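Local structure of ABC-type metal ion transport system, periplasmic component (Vibrio vulnificus, 3K2D) at residues A[24-29]-A[225-230]; A[105-110]-A[167-172]. The protein binds methionine, probably as the substrate-binding lipoprotein of an ABC transporter, and activates Toll-like receptor 2. The protein carries 4 engineered substitutions. All coordinates share one frame; numbering follows the deposited sequence.

Contact 1 (A[24-29]-A[225-230]); sequences AAKVAK and TEEVYT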
ATOM      1  N   ALA A  24       7.492   4.558  15.302  1.00 18.14           N
ATOM      2  CA  ALA A  24       6.199   4.747  15.942  1.00 17.58           C
ATOM      3  C   ALA A  24       6.187   3.972  17.259  1.00 18.71           C
ATOM      4  O   ALA A  24       5.732   4.473  18.290  1.00 19.22           O
ATOM      5  CB  ALA A  24       5.096   4.247  15.030  1.00 18.43           C
ATOM      6  N   ALA A  25       6.697   2.743  17.220  1.00 19.81           N
ATOM      7  CA  ALA A  25       6.756   1.901  18.410  1.00 21.46           C
ATOM      8  C   ALA A  25       7.672   2.561  19.432  1.00 23.45           C
ATOM      9  O   ALA A  25       7.451   2.477  20.638  1.00 24.87           O
ATOM     10  CB  ALA A  25       7.293   0.533  18.054  1.00 19.51           C
ATOM     11  N   LYS A  26       8.712   3.211  18.934  1.00 23.83           N
ATOM     12  CA  LYS A  26       9.648   3.885  19.800  1.00 24.22           C
ATOM     13  C   LYS A  26       8.900   5.028  20.497  1.00 24.89           C
ATOM     14  O   LYS A  26       8.920   5.143  21.725  1.00 25.51           O
ATOM     15  CB  LYS A  26      10.818   4.411  18.959  1.00 25.65           C
ATOM     16  CG  LYS A  26      11.866   5.210  19.715  1.00 27.54           C
ATOM     17  CD  LYS A  26      12.869   5.823  18.749  1.00 30.49           C
ATOM     18  CE  LYS A  26      13.804   6.817  19.440  1.00 31.93           C
ATOM     19  NZ  LYS A  26      13.098   8.052  19.916  1.00 31.16           N
ATOM     20  N   VAL A  27       8.227   5.862  19.711  1.00 24.05           N
ATOM     21  CA  VAL A  27       7.483   6.991  20.255  1.00 23.60           C
ATOM     22  C   VAL A  27       6.366   6.554  21.203  1.00 24.17           C
ATOM     23  O   VAL A  27       6.056   7.245  22.176  1.00 21.77           O
ATOM     24  CB  VAL A  27       6.892   7.847  19.112  1.00 23.95           C
ATOM     25  CG1 VAL A  27       5.869   8.834  19.656  1.00 21.12           C
ATOM     26  CG2 VAL A  27       8.026   8.598  18.403  1.00 23.33           C
ATOM     27  N   ALA A  28       5.761   5.406  20.917  1.00 24.65           N
ATOM     28  CA  ALA A  28       4.693   4.900  21.766  1.00 25.97           C
ATOM     29  C   ALA A  28       5.202   4.542  23.175  1.00 27.11           C
ATOM     30  O   ALA A  28       4.475   4.699  24.160  1.00 25.81           O
ATOM     31  CB  ALA A  28       4.042   3.692  21.117  1.00 23.14           C
ATOM     32  N   LYS A  29       6.443   4.070  23.274  1.00 27.93           N
ATOM     33  CA  LYS A  29       6.995   3.707  24.578  1.00 31.01           C
ATOM     34  C   LYS A  29       7.400   4.918  25.416  1.00 30.89           C
ATOM     35  O   LYS A  29       7.221   4.928  26.630  1.00 30.97           O
ATOM     36  CB  LYS A  29       8.215   2.787  24.439  1.00 32.24           C
ATOM     37  CG  LYS A  29       8.735   2.296  25.793  1.00 36.84           C
ATOM     38  CD  LYS A  29      10.143   1.705  25.722  1.00 43.21           C
ATOM     39  CE  LYS A  29      10.199   0.414  24.899  1.00 46.17           C
ATOM     40  NZ  LYS A  29      11.589  -0.136  24.800  1.00 45.98           N
ATOM     41  N   THR A 225       2.984  11.375  15.039  1.00 25.32           N
ATOM     42  CA  THR A 225       3.852  12.386  15.631  1.00 26.84           C
ATOM     43  C   THR A 225       4.826  12.915  14.599  1.00 28.21           C
ATOM     44  O   THR A 225       5.052  12.288  13.562  1.00 28.90           O
ATOM     45  CB  THR A 225       4.682  11.835  16.822  1.00 28.04           C
ATOM     46  OG1 THR A 225       5.502  10.745  16.370  1.00 29.38           O
ATOM     47  CG2 THR A 225       3.763  11.383  17.971  1.00 25.16           C
ATOM     48  N   GLU A 226       5.412  14.068  14.902  1.00 30.93           N
ATOM     49  CA  GLU A 226       6.373  14.699  14.012  1.00 31.84           C
ATOM     50  C   GLU A 226       7.626  13.829  13.861  1.00 30.60           C
ATOM     51  O   GLU A 226       8.233  13.791  12.786  1.00 31.00           O
ATOM     52  CB  GLU A 226       6.757  16.071  14.561  1.00 34.78           C
ATOM     53  CG  GLU A 226       7.298  17.043  13.524  1.00 42.79           C
ATOM     54  CD  GLU A 226       6.196  17.668  12.673  1.00 48.15           C
ATOM     55  OE1 GLU A 226       5.223  18.198  13.262  1.00 50.66           O
ATOM     56  OE2 GLU A 226       6.304  17.641  11.422  1.00 49.50           O
ATOM     57  N   GLU A 227       8.003  13.127  14.931  1.00 28.71           N
ATOM     58  CA  GLU A 227       9.190  12.272  14.900  1.00 27.11           C
ATOM     59  C   GLU A 227       9.080  11.183  13.841  1.00 26.64           C
ATOM     60  O   GLU A 227       9.968  11.027  13.004  1.00 26.41           O
ATOM     61  CB  GLU A 227       9.435  11.619  16.264  1.00 26.24           C
ATOM     62  CG  GLU A 227      10.840  11.045  16.405  1.00 29.83           C
ATOM     63  CD  GLU A 227      11.092  10.383  17.753  1.00 31.63           C
ATOM     64  OE1 GLU A 227      10.599  10.904  18.775  1.00 33.49           O
ATOM     65  OE2 GLU A 227      11.800   9.350  17.795  1.00 32.29           O
ATOM     66  N   VAL A 228       7.986  10.433  13.876  1.00 25.45           N
ATOM     67  CA  VAL A 228       7.782   9.367  12.910  1.00 23.01           C
ATOM     68  C   VAL A 228       7.740   9.935  11.501  1.00 22.89           C
ATOM     69  O   VAL A 228       8.310   9.359  10.575  1.00 21.72           O
ATOM     70  CB  VAL A 228       6.473   8.600  13.196  1.00 22.43           C
ATOM     71  CG1 VAL A 228       6.183   7.590  12.071  1.00 18.33           C
ATOM     72  CG2 VAL A 228       6.590   7.887  14.545  1.00 20.72           C
ATOM     73  N   TYR A 229       7.073  11.071  11.343  1.00 22.95           N
ATOM     74  CA  TYR A 229       6.959  11.693  10.033  1.00 23.38           C
ATOM     75  C   TYR A 229       8.348  11.992   9.499  1.00 24.51           C
ATOM     76  O   TYR A 229       8.658  11.696   8.337  1.00 22.33           O
ATOM     77  CB  TYR A 229       6.140  12.977  10.129  1.00 23.90           C
ATOM     78  CG  TYR A 229       6.068  13.761   8.838  1.00 26.32           C
ATOM     79  CD1 TYR A 229       5.509  13.204   7.685  1.00 27.91           C
ATOM     80  CD2 TYR A 229       6.535  15.073   8.774  1.00 26.36           C
ATOM     81  CE1 TYR A 229       5.413  13.940   6.498  1.00 28.77           C
ATOM     82  CE2 TYR A 229       6.442  15.816   7.599  1.00 28.75           C
ATOM     83  CZ  TYR A 229       5.880  15.245   6.467  1.00 29.24           C
ATOM     84  OH  TYR A 229       5.774  15.989   5.316  1.00 30.24           O
ATOM     85  N   THR A 230       9.181  12.578  10.356  1.00 25.80           N
ATOM     86  CA  THR A 230      10.551  12.909   9.990  1.00 27.54           C
ATOM     87  C   THR A 230      11.289  11.643   9.562  1.00 28.86           C
ATOM     88  O   THR A 230      11.968  11.630   8.534  1.00 31.36           O
ATOM     89  CB  THR A 230      11.297  13.548  11.171  1.00 28.11           C
ATOM     90  OG1 THR A 230      10.721  14.827  11.458  1.00 27.97           O
ATOM     91  CG2 THR A 230      12.772  13.716  10.847  1.00 25.90           C
TER

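Contact 2 (A[105-110]-A[167-172]); sequences GVRIAV and DDVALS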
ATOM      1  N   GLY A 105       2.322  -2.134 -28.615  1.00 24.07           N
ATOM      2  CA  GLY A 105       2.253  -3.524 -28.220  1.00 21.40           C
ATOM      3  C   GLY A 105       3.076  -3.892 -27.006  1.00 22.54           C
ATOM      4  O   GLY A 105       3.347  -5.070 -26.789  1.00 23.91           O
ATOM      5  N   VAL A 106       3.484  -2.914 -26.203  1.00 22.15           N
ATOM      6  CA  VAL A 106       4.277  -3.244 -25.020  1.00 20.88           C
ATOM      7  C   VAL A 106       3.412  -3.856 -23.930  1.00 21.31           C
ATOM      8  O   VAL A 106       2.178  -3.757 -23.944  1.00 20.47           O
ATOM      9  CB  VAL A 106       4.997  -2.009 -24.405  1.00 19.73           C
ATOM     10  CG1 VAL A 106       6.042  -1.473 -25.362  1.00 17.81           C
ATOM     11  CG2 VAL A 106       3.983  -0.935 -24.054  1.00 19.35           C
ATOM     12  N   ARG A 107       4.093  -4.483 -22.979  1.00 22.59           N
ATOM     13  CA  ARG A 107       3.465  -5.129 -21.837  1.00 20.67           C
ATOM     14  C   ARG A 107       3.625  -4.188 -20.644  1.00 18.41           C
ATOM     15  O   ARG A 107       4.704  -3.660 -20.407  1.00 17.99           O
ATOM     16  CB  ARG A 107       4.165  -6.466 -21.555  1.00 23.05           C
ATOM     17  CG  ARG A 107       3.276  -7.702 -21.655  1.00 26.85           C
ATOM     18  CD  ARG A 107       3.940  -8.837 -22.451  1.00 29.42           C
ATOM     19  NE  ARG A 107       5.211  -9.274 -21.878  1.00 36.46           N
ATOM     20  CZ  ARG A 107       5.337 -10.177 -20.905  1.00 40.02           C
ATOM     21  NH1 ARG A 107       4.265 -10.762 -20.387  1.00 41.42           N
ATOM     22  NH2 ARG A 107       6.543 -10.480 -20.435  1.00 40.34           N
ATOM     23  N   ILE A 108       2.539  -3.961 -19.917  1.00 17.85           N
ATOM     24  CA  ILE A 108       2.573  -3.112 -18.730  1.00 17.34           C
ATOM     25  C   ILE A 108       2.063  -3.937 -17.555  1.00 18.06           C
ATOM     26  O   ILE A 108       0.923  -4.409 -17.562  1.00 18.62           O
ATOM     27  CB  ILE A 108       1.686  -1.846 -18.897  1.00 16.16           C
ATOM     28  CG1 ILE A 108       2.324  -0.900 -19.920  1.00 15.32           C
ATOM     29  CG2 ILE A 108       1.501  -1.157 -17.559  1.00 12.74           C
ATOM     30  CD1 ILE A 108       1.621   0.428 -20.071  1.00 17.06           C
ATOM     31  N   ALA A 109       2.912  -4.116 -16.551  1.00 17.25           N
ATOM     32  CA  ALA A 109       2.537  -4.896 -15.376  1.00 17.61           C
ATOM     33  C   ALA A 109       1.861  -4.037 -14.299  1.00 17.99           C
ATOM     34  O   ALA A 109       2.269  -2.900 -14.053  1.00 19.04           O
ATOM     35  CB  ALA A 109       3.766  -5.589 -14.804  1.00 16.32           C
ATOM     36  N   VAL A 110       0.826  -4.597 -13.671  1.00 16.67           N
ATOM     37  CA  VAL A 110       0.063  -3.923 -12.611  1.00 15.93           C
ATOM     38  C   VAL A 110      -0.357  -4.947 -11.546  1.00 15.65           C
ATOM     39  O   VAL A 110      -0.338  -6.152 -11.787  1.00 14.18           O
ATOM     40  CB  VAL A 110      -1.244  -3.262 -13.167  1.00 16.71           C
ATOM     41  CG1 VAL A 110      -0.930  -2.389 -14.373  1.00 16.55           C
ATOM     42  CG2 VAL A 110      -2.259  -4.330 -13.546  1.00 14.37           C
ATOM     43  N   ASP A 167      11.932  -6.635 -15.176  1.00 28.80           N
ATOM     44  CA  ASP A 167      12.856  -7.314 -16.082  1.00 30.50           C
ATOM     45  C   ASP A 167      12.160  -8.044 -17.222  1.00 30.16           C
ATOM     46  O   ASP A 167      12.819  -8.592 -18.097  1.00 30.35           O
ATOM     47  CB  ASP A 167      13.716  -8.319 -15.305  1.00 33.66           C
ATOM     48  CG  ASP A 167      14.655  -7.647 -14.299  1.00 38.32           C
ATOM     49  OD1 ASP A 167      15.503  -6.816 -14.709  1.00 40.08           O
ATOM     50  OD2 ASP A 167      14.551  -7.960 -13.092  1.00 40.33           O
ATOM     51  N   ASP A 168      10.833  -8.039 -17.224  1.00 30.06           N
ATOM     52  CA  ASP A 168      10.078  -8.751 -18.245  1.00 29.88           C
ATOM     53  C   ASP A 168       9.096  -7.910 -19.038  1.00 29.14           C
ATOM     54  O   ASP A 168       8.641  -8.331 -20.100  1.00 30.16           O
ATOM     55  CB  ASP A 168       9.326  -9.905 -17.595  1.00 31.44           C
ATOM     56  CG  ASP A 168      10.228 -10.765 -16.744  1.00 34.58           C
ATOM     57  OD1 ASP A 168      11.103 -11.450 -17.313  1.00 35.69           O
ATOM     58  OD2 ASP A 168      10.073 -10.744 -15.503  1.00 37.88           O
ATOM     59  N   VAL A 169       8.759  -6.732 -18.530  1.00 26.65           N
ATOM     60  CA  VAL A 169       7.819  -5.870 -19.227  1.00 24.86           C
ATOM     61  C   VAL A 169       8.417  -4.509 -19.498  1.00 23.83           C
ATOM     62  O   VAL A 169       9.500  -4.192 -19.013  1.00 23.71           O
ATOM     63  CB  VAL A 169       6.523  -5.690 -18.418  1.00 25.80           C
ATOM     64  CG1 VAL A 169       5.879  -7.044 -18.175  1.00 23.88           C
ATOM     65  CG2 VAL A 169       6.826  -4.986 -17.104  1.00 24.81           C
ATOM     66  N   ALA A 170       7.704  -3.702 -20.273  1.00 22.00           N
ATOM     67  CA  ALA A 170       8.185  -2.372 -20.611  1.00 21.90           C
ATOM     68  C   ALA A 170       8.060  -1.406 -19.440  1.00 22.83           C
ATOM     69  O   ALA A 170       8.871  -0.485 -19.288  1.00 22.70           O
ATOM     70  CB  ALA A 170       7.418  -1.835 -21.806  1.00 20.67           C
ATOM     71  N   LEU A 171       7.054  -1.622 -18.602  1.00 22.47           N
ATOM     72  CA  LEU A 171       6.828  -0.731 -17.476  1.00 22.16           C
ATOM     73  C   LEU A 171       5.879  -1.356 -16.452  1.00 20.06           C
ATOM     74  O   LEU A 171       4.944  -2.066 -16.813  1.00 20.24           O
ATOM     75  CB  LEU A 171       6.274   0.595 -18.019  1.00 23.39           C
ATOM     76  CG  LEU A 171       5.952   1.763 -17.086  1.00 26.23           C
ATOM     77  CD1 LEU A 171       6.159   3.066 -17.839  1.00 26.32           C
ATOM     78  CD2 LEU A 171       4.516   1.641 -16.567  1.00 24.81           C
ATOM     79  N   SER A 172       6.125  -1.088 -15.175  1.00 19.13           N
ATOM     80  CA  SER A 172       5.304  -1.643 -14.106  1.00 17.75           C
ATOM     81  C   SER A 172       4.897  -0.627 -13.059  1.00 16.80           C
ATOM     82  O   SER A 172       5.712   0.167 -12.599  1.00 15.80           O
ATOM     83  CB  SER A 172       6.053  -2.764 -13.385  1.00 18.73           C
ATOM     84  OG  SER A 172       6.498  -3.761 -14.280  1.00 22.90           O
TER

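Contact 1 (A[24-29]-A[225-230])
Apolar contacts between Val27, Ala24, Val228 and Thr225 make up the inner part of this helix pair, and a salt bridge from Lys26 to Glu227 closes its outer side. The short helical segments 24-29 and 226-230 run nearly antiparallel, at 162°, with axes 9.5 Å apart at closest approach.

The apolar group has two centres. At Ala24, Val228 presents its CG2 branch, which lies 4.0 Å from Ala24 CB and comes still nearer to the backbone, 3.5 Å from Ala24 CA. The small alanine thus lets the valine methyl settle against the helix itself. One turn on, Val27 divides its two branches. CG1, trans to the backbone N (chi1 167°), meets the Thr225 methyl tip to tip, Val27 CG1 to Thr225 CG2 being 3.7 Å. Val27 CG2 faces the second helix, 4.2 Å from Val228 CG2 and 3.5 Å from Glu227 OE1.

One charged pair crosses the contact. Lys26 and Glu227 meet at about a right angle; the lysine is extended until chi4 (-67°) turns NZ toward the carboxylate, and Lys26 NZ donates to Glu227 OE2 at 2.8 Å, on the syn lone pair. Lys26 also forms a salt bridge with Glu30 of its own helix, so its charge is probably divided between two carboxylates. Thr225, the N-cap of helix 226-235, sends OG1 to Ala222 O in helix 214-223, while its methyl serves the apolar contact.

Helix 214-223 also packs here through Phe219, Ala222 and Tyr223. The chemistry implies plain packing within the NlpA-type binding-protein fold: methyl groups fit the last helix onto helix 16-32, and an ion pair on the more exposed side probably helps to fix Glu227 alongside Val27.

Contact 2 (A[105-110]-A[167-172])
Ile108 and Ala109 pair in parallel with Leu171 and Ser172, and this is where the two segments pack closely. Ala109 N donates to Leu171 O at 2.9 Å, in the carbonyl plane, with an N-H...O angle of 148°. Beside it, Ile108 CA approaches Leu171 O, and Ser172 CA approaches Ala109 O. Ahead of the bridges the regular pairing is interrupted: Arg107 lies nearest Val169 and Ile108 nearest Leu171, so Ala170 is an extra residue between them, and its backbone is helical rather than extended (phi/psi -75°/-31°). Ala170 N still bonds to Arg107 O, at 3.0 Å, and its carbonyl is taken up by Ser93.

Mostly buried side chains flank the pairing. Ile108 and Leu171 share one face of the sheet, Ile108 CG2 standing 4.2 Å from Leu171 CD2. On the other face Ala109 CB has Ser172 OG at 3.3 Å and Val169 CG2 at 3.9 Å. The serine hydroxyl is hydrogen-bonded to Ser165, so its polar end is satisfied by helix 162-165.

The more open side is held less firmly. Arg107, bent at chi2 and chi3, folds its guanidinium over Val169, whose CG1 sits 4.1 Å above the centre of one face. Arg107 NH2 makes a weak bond to Asp168 O (3.0 Å, obliquely placed), and the Asp168 carboxylate does not meet it. Val106 adds an apolar touch on Ala170.

Strand 107-111 lies between 153-157 and 171-174 in the mixed sheet of one lobe; the Ser172 side chain is about 13 Å from the bound methionine, outside its pocket. The chemistry implies structural cohesion from backbone bonds and largely apolar, mostly buried side chains, while the arginine mainly roofs Val169 at the solvent margin.

In the fold
The two contacts belong to different lobes of the binding-protein fold, on opposite sides of the chain's centre, with centres about 38 Å and nearest atoms about 24 Å apart. They hold no element in common. Along the sequence contact 2 is nested within the loop closed by contact 1, in which an N-terminal helix receives the last helix of the chain. Both are partly buried and centred about 20 Å from the chain's centre, so neither is wholly core. Contact 1 joins helices: side chains supply it, in one place against the other helix's backbone, and its alanine and valines are buried. Contact 2 joins adjacent strands inside a sheet, where main-chain bonds dominate.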